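Local coordinates for VP24 (White spot syndrome virus, PDB 5HLJ), which is a major envelope protein of the virion, probably anchored in the viral membrane by a transmembrane helix that precedes this crystallised portion, at residues K48-G53 with V62-D67; I69-L74 with Y94-N99. One frame throughout, in Å; residues are numbered along the deposited sequence.

Interaction 1 of 2, residues K48-G53 with V62-D67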
loop_
_atom_site.group_PDB
_atom_site.type_symbol
_atom_site.label_atom_id
_atom_site.label_comp_id
_atom_site.label_asym_id
_atom_site.label_seq_id
_atom_site.Cartn_x
_atom_site.Cartn_y
_atom_site.Cartn_z
ATOM N N LYS A 48 5.874 -7.434 21.478
ATOM C CA LYS A 48 6.337 -8.590 20.722
ATOM C C LYS A 48 5.187 -9.248 19.965
ATOM O O LYS A 48 4.135 -9.547 20.532
ATOM C CB LYS A 48 7.018 -9.621 21.640
ATOM C CG LYS A 48 7.749 -10.735 20.854
ATOM C CD LYS A 48 7.988 -12.013 21.671
ATOM C CE LYS A 48 9.395 -12.082 22.274
ATOM N NZ LYS A 48 10.462 -12.573 21.332
ATOM N N VAL A 49 5.384 -9.471 18.676
ATOM C CA VAL A 49 4.401 -10.197 17.908
ATOM C C VAL A 49 4.808 -11.660 17.887
ATOM O O VAL A 49 5.937 -11.990 17.556
ATOM C CB VAL A 49 4.251 -9.622 16.498
ATOM C CG1 VAL A 49 3.485 -10.567 15.612
ATOM C CG2 VAL A 49 3.542 -8.277 16.576
ATOM N N TYR A 50 3.884 -12.531 18.285
ATOM C CA TYR A 50 4.141 -13.965 18.352
ATOM C C TYR A 50 3.223 -14.687 17.387
ATOM O O TYR A 50 1.992 -14.672 17.540
ATOM C CB TYR A 50 3.937 -14.496 19.786
ATOM C CG TYR A 50 4.336 -15.949 20.029
ATOM C CD1 TYR A 50 5.405 -16.263 20.873
ATOM C CD2 TYR A 50 3.626 -17.003 19.463
ATOM C CE1 TYR A 50 5.767 -17.579 21.125
ATOM C CE2 TYR A 50 3.983 -18.324 19.706
ATOM C CZ TYR A 50 5.057 -18.601 20.542
ATOM O OH TYR A 50 5.409 -19.903 20.788
ATOM N N VAL A 51 3.820 -15.351 16.412
ATOM C CA VAL A 51 3.038 -16.106 15.465
ATOM C C VAL A 51 3.101 -17.589 15.818
ATOM O O VAL A 51 4.076 -18.260 15.482
ATOM C CB VAL A 51 3.537 -15.873 14.025
ATOM C CG1 VAL A 51 2.684 -16.631 13.031
ATOM C CG2 VAL A 51 3.543 -14.382 13.699
ATOM N N ALA A 52 2.058 -18.094 16.485
ATOM C CA ALA A 52 2.001 -19.502 16.900
ATOM C C ALA A 52 1.857 -20.455 15.724
ATOM O O ALA A 52 1.642 -20.034 14.586
ATOM C CB ALA A 52 0.854 -19.718 17.888
ATOM N N GLY A 53 1.974 -21.750 15.994
ATOM C CA GLY A 53 1.745 -22.750 14.964
ATOM C C GLY A 53 0.300 -22.775 14.472
ATOM O O GLY A 53 -0.616 -22.301 15.149
ATOM N N VAL A 62 -3.768 -17.774 24.312
ATOM C CA VAL A 62 -3.577 -16.739 25.331
ATOM C C VAL A 62 -2.442 -17.037 26.321
ATOM O O VAL A 62 -2.176 -16.243 27.226
ATOM C CB VAL A 62 -4.873 -16.488 26.144
ATOM C CG1 VAL A 62 -6.011 -16.065 25.211
ATOM C CG2 VAL A 62 -5.252 -17.700 26.978
ATOM N N LYS A 63 -1.765 -18.168 26.150
ATOM C CA LYS A 63 -0.647 -18.512 27.030
ATOM C C LYS A 63 0.717 -18.228 26.386
ATOM O O LYS A 63 1.749 -18.279 27.055
ATOM C CB LYS A 63 -0.740 -19.984 27.438
ATOM C CG LYS A 63 -2.080 -20.331 28.093
ATOM C CD LYS A 63 -2.040 -21.622 28.906
ATOM C CE LYS A 63 -2.181 -22.844 28.038
ATOM N NZ LYS A 63 -2.450 -24.054 28.872
ATOM N N LYS A 64 0.722 -17.923 25.089
ATOM C CA LYS A 64 1.972 -17.691 24.381
ATOM C C LYS A 64 2.690 -16.451 24.898
ATOM O O LYS A 64 2.080 -15.561 25.494
ATOM C CB LYS A 64 1.724 -17.570 22.886
ATOM C CG LYS A 64 1.003 -18.746 22.304
ATOM C CD LYS A 64 1.801 -20.016 22.422
ATOM C CE LYS A 64 1.020 -21.178 21.859
ATOM N NZ LYS A 64 1.858 -22.397 21.734
ATOM N N LYS A 65 3.997 -16.411 24.674
ATOM C CA LYS A 65 4.839 -15.367 25.245
ATOM C C LYS A 65 4.981 -14.210 24.266
ATOM O O LYS A 65 5.944 -14.152 23.490
ATOM C CB LYS A 65 6.217 -15.915 25.603
ATOM C CG LYS A 65 6.279 -16.550 26.982
ATOM C CD LYS A 65 7.309 -17.672 27.038
ATOM C CE LYS A 65 7.621 -18.067 28.481
ATOM N NZ LYS A 65 8.596 -19.192 28.492
ATOM N N GLY A 66 4.037 -13.275 24.320
ATOM C CA GLY A 66 4.068 -12.121 23.450
ATOM C C GLY A 66 2.975 -11.160 23.817
ATOM O O GLY A 66 2.190 -11.421 24.709
ATOM N N ASP A 67 2.927 -10.045 23.107
ATOM C CA ASP A 67 1.928 -9.024 23.360
ATOM C C ASP A 67 0.730 -9.143 22.409
ATOM O O ASP A 67 -0.398 -8.759 22.746
ATOM C CB ASP A 67 2.568 -7.637 23.241
ATOM C CG ASP A 67 3.668 -7.414 24.277
ATOM O OD1 ASP A 67 3.324 -7.098 25.438
ATOM O OD2 ASP A 67 4.867 -7.551 23.928
#
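K64 lies across the ring of Y50. Its CB sits over the centre of one face, 4.0 Å from the centroid of the Y50 ring, which makes a CH-pi contact. CG follows at the rim, near Y50 CE2. The bend at chi2 (-63°) turns the chain along the ring toward its hydroxyl end, with K64 CD 3.9 Å from Y50 CE2 and about as near OH. CE carries the ammonium NZ past the methyl of A52, beyond the ring. On the Y50 side, CG is anti to the backbone N (chi1 -173°), and the ring reaches out over K64 and K65. The carbonyl O of K65 approaches the ring obliquely, 3.4 Å from Y50 CD1.

At the other end D67 grips the backbone of K48 twice. K48 N donates to D67 OD2 at 2.7 Å, nearly straight at 171°, on the anti side of the carboxylate. D67 N returns a bond to K48 O at 2.9 Å. G66 passes close to Y50 CB between these two ends.

The contact thus divides by chemistry. K64 sets CB on the aromatic face and its next methylenes past the rim, while D67 holds both backbone polar atoms of K48, N and O.

Interaction 2 of 2, residues I69-L74 with Y94-N99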
loop_
_atom_site.group_PDB
_atom_site.type_symbol
_atom_site.label_atom_id
_atom_site.label_comp_id
_atom_site.label_asym_id
_atom_site.label_seq_id
_atom_site.Cartn_x
_atom_site.Cartn_y
_atom_site.Cartn_z
ATOM N N ILE A 69 -0.740 -12.189 19.692
ATOM C CA ILE A 69 -0.554 -13.586 19.322
ATOM C C ILE A 69 -1.449 -13.933 18.150
ATOM O O ILE A 69 -2.665 -13.706 18.197
ATOM C CB ILE A 69 -0.886 -14.559 20.498
ATOM C CG1 ILE A 69 -0.497 -13.954 21.843
ATOM C CG2 ILE A 69 -0.223 -15.928 20.283
ATOM C CD1 ILE A 69 0.997 -13.787 22.035
ATOM N N LEU A 70 -0.864 -14.510 17.109
ATOM C CA LEU A 70 -1.617 -14.849 15.922
ATOM C C LEU A 70 -1.521 -16.331 15.603
ATOM O O LEU A 70 -0.478 -16.951 15.820
ATOM C CB LEU A 70 -1.123 -14.054 14.714
ATOM C CG LEU A 70 -1.081 -12.529 14.750
ATOM C CD1 LEU A 70 0.222 -12.025 15.350
ATOM C CD2 LEU A 70 -1.252 -12.021 13.339
ATOM N N THR A 71 -2.611 -16.884 15.069
ATOM C CA THR A 71 -2.598 -18.213 14.473
ATOM C C THR A 71 -3.490 -18.212 13.222
ATOM O O THR A 71 -4.534 -17.566 13.193
ATOM C CB THR A 71 -3.075 -19.310 15.481
ATOM O OG1 THR A 71 -2.970 -20.600 14.875
ATOM C CG2 THR A 71 -4.524 -19.081 15.911
ATOM N N SER A 72 -3.058 -18.901 12.176
ATOM C CA SER A 72 -3.908 -19.118 11.018
ATOM C C SER A 72 -4.578 -20.480 11.149
ATOM O O SER A 72 -3.939 -21.450 11.565
ATOM C CB SER A 72 -3.106 -19.019 9.722
ATOM O OG SER A 72 -1.968 -19.859 9.751
ATOM N N LEU A 73 -5.871 -20.538 10.837
ATOM C CA LEU A 73 -6.644 -21.781 10.932
ATOM C C LEU A 73 -6.829 -22.384 9.551
ATOM O O LEU A 73 -6.930 -21.672 8.554
ATOM C CB LEU A 73 -8.015 -21.550 11.598
ATOM C CG LEU A 73 -8.040 -20.900 12.986
ATOM C CD1 LEU A 73 -9.432 -20.986 13.631
ATOM C CD2 LEU A 73 -6.967 -21.478 13.911
ATOM N N LEU A 74 -6.850 -23.711 9.497
ATOM C CA LEU A 74 -6.947 -24.421 8.231
ATOM C C LEU A 74 -8.202 -25.289 8.243
ATOM O O LEU A 74 -9.010 -25.200 9.167
ATOM C CB LEU A 74 -5.679 -25.245 7.992
ATOM C CG LEU A 74 -4.398 -24.393 8.091
ATOM C CD1 LEU A 74 -3.140 -25.243 8.060
ATOM C CD2 LEU A 74 -4.346 -23.312 6.997
ATOM N N TYR A 94 -7.674 -17.006 7.447
ATOM C CA TYR A 94 -8.615 -16.972 8.556
ATOM C C TYR A 94 -7.792 -17.052 9.832
ATOM O O TYR A 94 -7.337 -18.137 10.228
ATOM C CB TYR A 94 -9.640 -18.119 8.467
ATOM C CG TYR A 94 -10.766 -18.007 9.479
ATOM C CD1 TYR A 94 -12.027 -17.547 9.110
ATOM C CD2 TYR A 94 -10.559 -18.352 10.813
ATOM C CE1 TYR A 94 -13.056 -17.440 10.056
ATOM C CE2 TYR A 94 -11.560 -18.242 11.752
ATOM C CZ TYR A 94 -12.809 -17.789 11.380
ATOM O OH TYR A 94 -13.789 -17.688 12.353
ATOM N N ALA A 95 -7.582 -15.901 10.466
ATOM C CA ALA A 95 -6.652 -15.836 11.582
ATOM C C ALA A 95 -7.340 -15.481 12.888
ATOM O O ALA A 95 -8.334 -14.757 12.904
ATOM C CB ALA A 95 -5.544 -14.830 11.289
ATOM N N ARG A 96 -6.787 -15.999 13.982
ATOM C CA ARG A 96 -7.226 -15.637 15.318
ATOM C C ARG A 96 -6.095 -14.840 15.945
ATOM O O ARG A 96 -4.936 -15.271 15.941
ATOM C CB ARG A 96 -7.580 -16.882 16.151
ATOM C CG ARG A 96 -8.674 -17.774 15.524
ATOM C CD ARG A 96 -10.077 -17.191 15.713
ATOM N NE ARG A 96 -10.495 -17.234 17.120
ATOM C CZ ARG A 96 -11.468 -16.487 17.634
ATOM N NH1 ARG A 96 -12.124 -15.631 16.861
ATOM N NH2 ARG A 96 -11.774 -16.576 18.925
ATOM N N VAL A 97 -6.422 -13.663 16.454
ATOM C CA VAL A 97 -5.409 -12.744 16.926
ATOM C C VAL A 97 -5.718 -12.296 18.339
ATOM O O VAL A 97 -6.737 -11.655 18.592
ATOM C CB VAL A 97 -5.280 -11.496 16.007
ATOM C CG1 VAL A 97 -4.179 -10.558 16.509
ATOM C CG2 VAL A 97 -4.994 -11.908 14.580
ATOM N N TYR A 98 -4.812 -12.628 19.256
ATOM C CA TYR A 98 -4.937 -12.206 20.634
ATOM C C TYR A 98 -4.218 -10.879 20.842
ATOM O O TYR A 98 -2.999 -10.799 20.722
ATOM C CB TYR A 98 -4.381 -13.278 21.580
ATOM C CG TYR A 98 -4.572 -12.973 23.049
ATOM C CD1 TYR A 98 -5.752 -12.400 23.508
ATOM C CD2 TYR A 98 -3.587 -13.295 23.982
ATOM C CE1 TYR A 98 -5.938 -12.121 24.847
ATOM C CE2 TYR A 98 -3.768 -13.023 25.334
ATOM C CZ TYR A 98 -4.942 -12.440 25.759
ATOM O OH TYR A 98 -5.135 -12.167 27.100
ATOM N N ASN A 99 -4.991 -9.845 21.147
ATOM C CA ASN A 99 -4.458 -8.535 21.469
ATOM C C ASN A 99 -4.351 -8.380 22.978
ATOM O O ASN A 99 -5.344 -8.099 23.669
ATOM C CB ASN A 99 -5.331 -7.422 20.875
ATOM C CG ASN A 99 -4.851 -6.022 21.266
ATOM O OD1 ASN A 99 -3.739 -5.850 21.770
ATOM N ND2 ASN A 99 -5.696 -5.015 21.029
HETATM O O HOH W 1 -6.134 -19.114 8.248
#
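L73 reaches over the far end of this strand pair and fills the notch between Y94 and R96. Its CD1 lies 3.8 Å from R96 CG and 3.9 Å from Y94 CE2, meeting the tyrosine ring obliquely. R96 makes its half of the notch by folding: CG stands beside the backbone N (chi1 -58°), and further bends at chi2 and chi3 carry the guanidinium away from L73. That group forms a salt bridge with D58 and a hydrogen bond with T144.

T71 is the next bump on this face. Its methyl CG2 leans on R96 CB at 3.8 Å, while its hydroxyl OG1 hydrogen-bonds to G53 O. Beyond it, I69 and Y98 run side by side, pointing the same way. I69 CG1 abuts the edge of the Y98 ring, 3.8 Å from Y98 CD2. L61 of helix 58-61 touches both I69 and T71.

The other face carries L70, V97, S72 and A95. L70 CD2 rests against V97 CG2 at 3.9 Å, and L70 CG faces both V97 methyls almost equally. The A95 methyl lies against T71 O. S72 OG hydrogen-bonds to N35. F36 covers both L70 and A95.

Strands 69-72 and 94-99 are antiparallel at 171°. I69 with Y98 and T71 with R96 are hydrogen-bonded pairs. L73 N adds a bond to Y94 O at 2.9 Å. A water donates to L73 O and accepts from Y94 N, bridging the strands where the pairing ends.

The backbone N and O atoms of the two hydrogen-bonded pairs are thus satisfied between the strands. Aliphatic parts pack on both faces, the hydroxyls of T71 and S72 bond to other residues, and the R96 charge is probably balanced by D58.

Overall arrangement
Both segments of interaction 1 come earlier in the chain than those of interaction 2, and the contact centres lie 10 Å apart. Both reach the same mixed sheet, interaction 1 through strand 48-51 alone. Strand 68-72 sits between strands 48-51 and 90-99, parallel to the first and antiparallel to the second. The connection from 48-51 to 68-72 contains helix 58-61 and the loop of interaction 1. The two contacts meet directly: Y50 O with L70 N and A52 N with L70 O are probable hydrogen bonds, and K64 CB packs on I69 CG2. Interaction 1 lies near the surface, interaction 2 is buried. Together they join a surface crossover loop to the sheet that forms the body of this envelope protein.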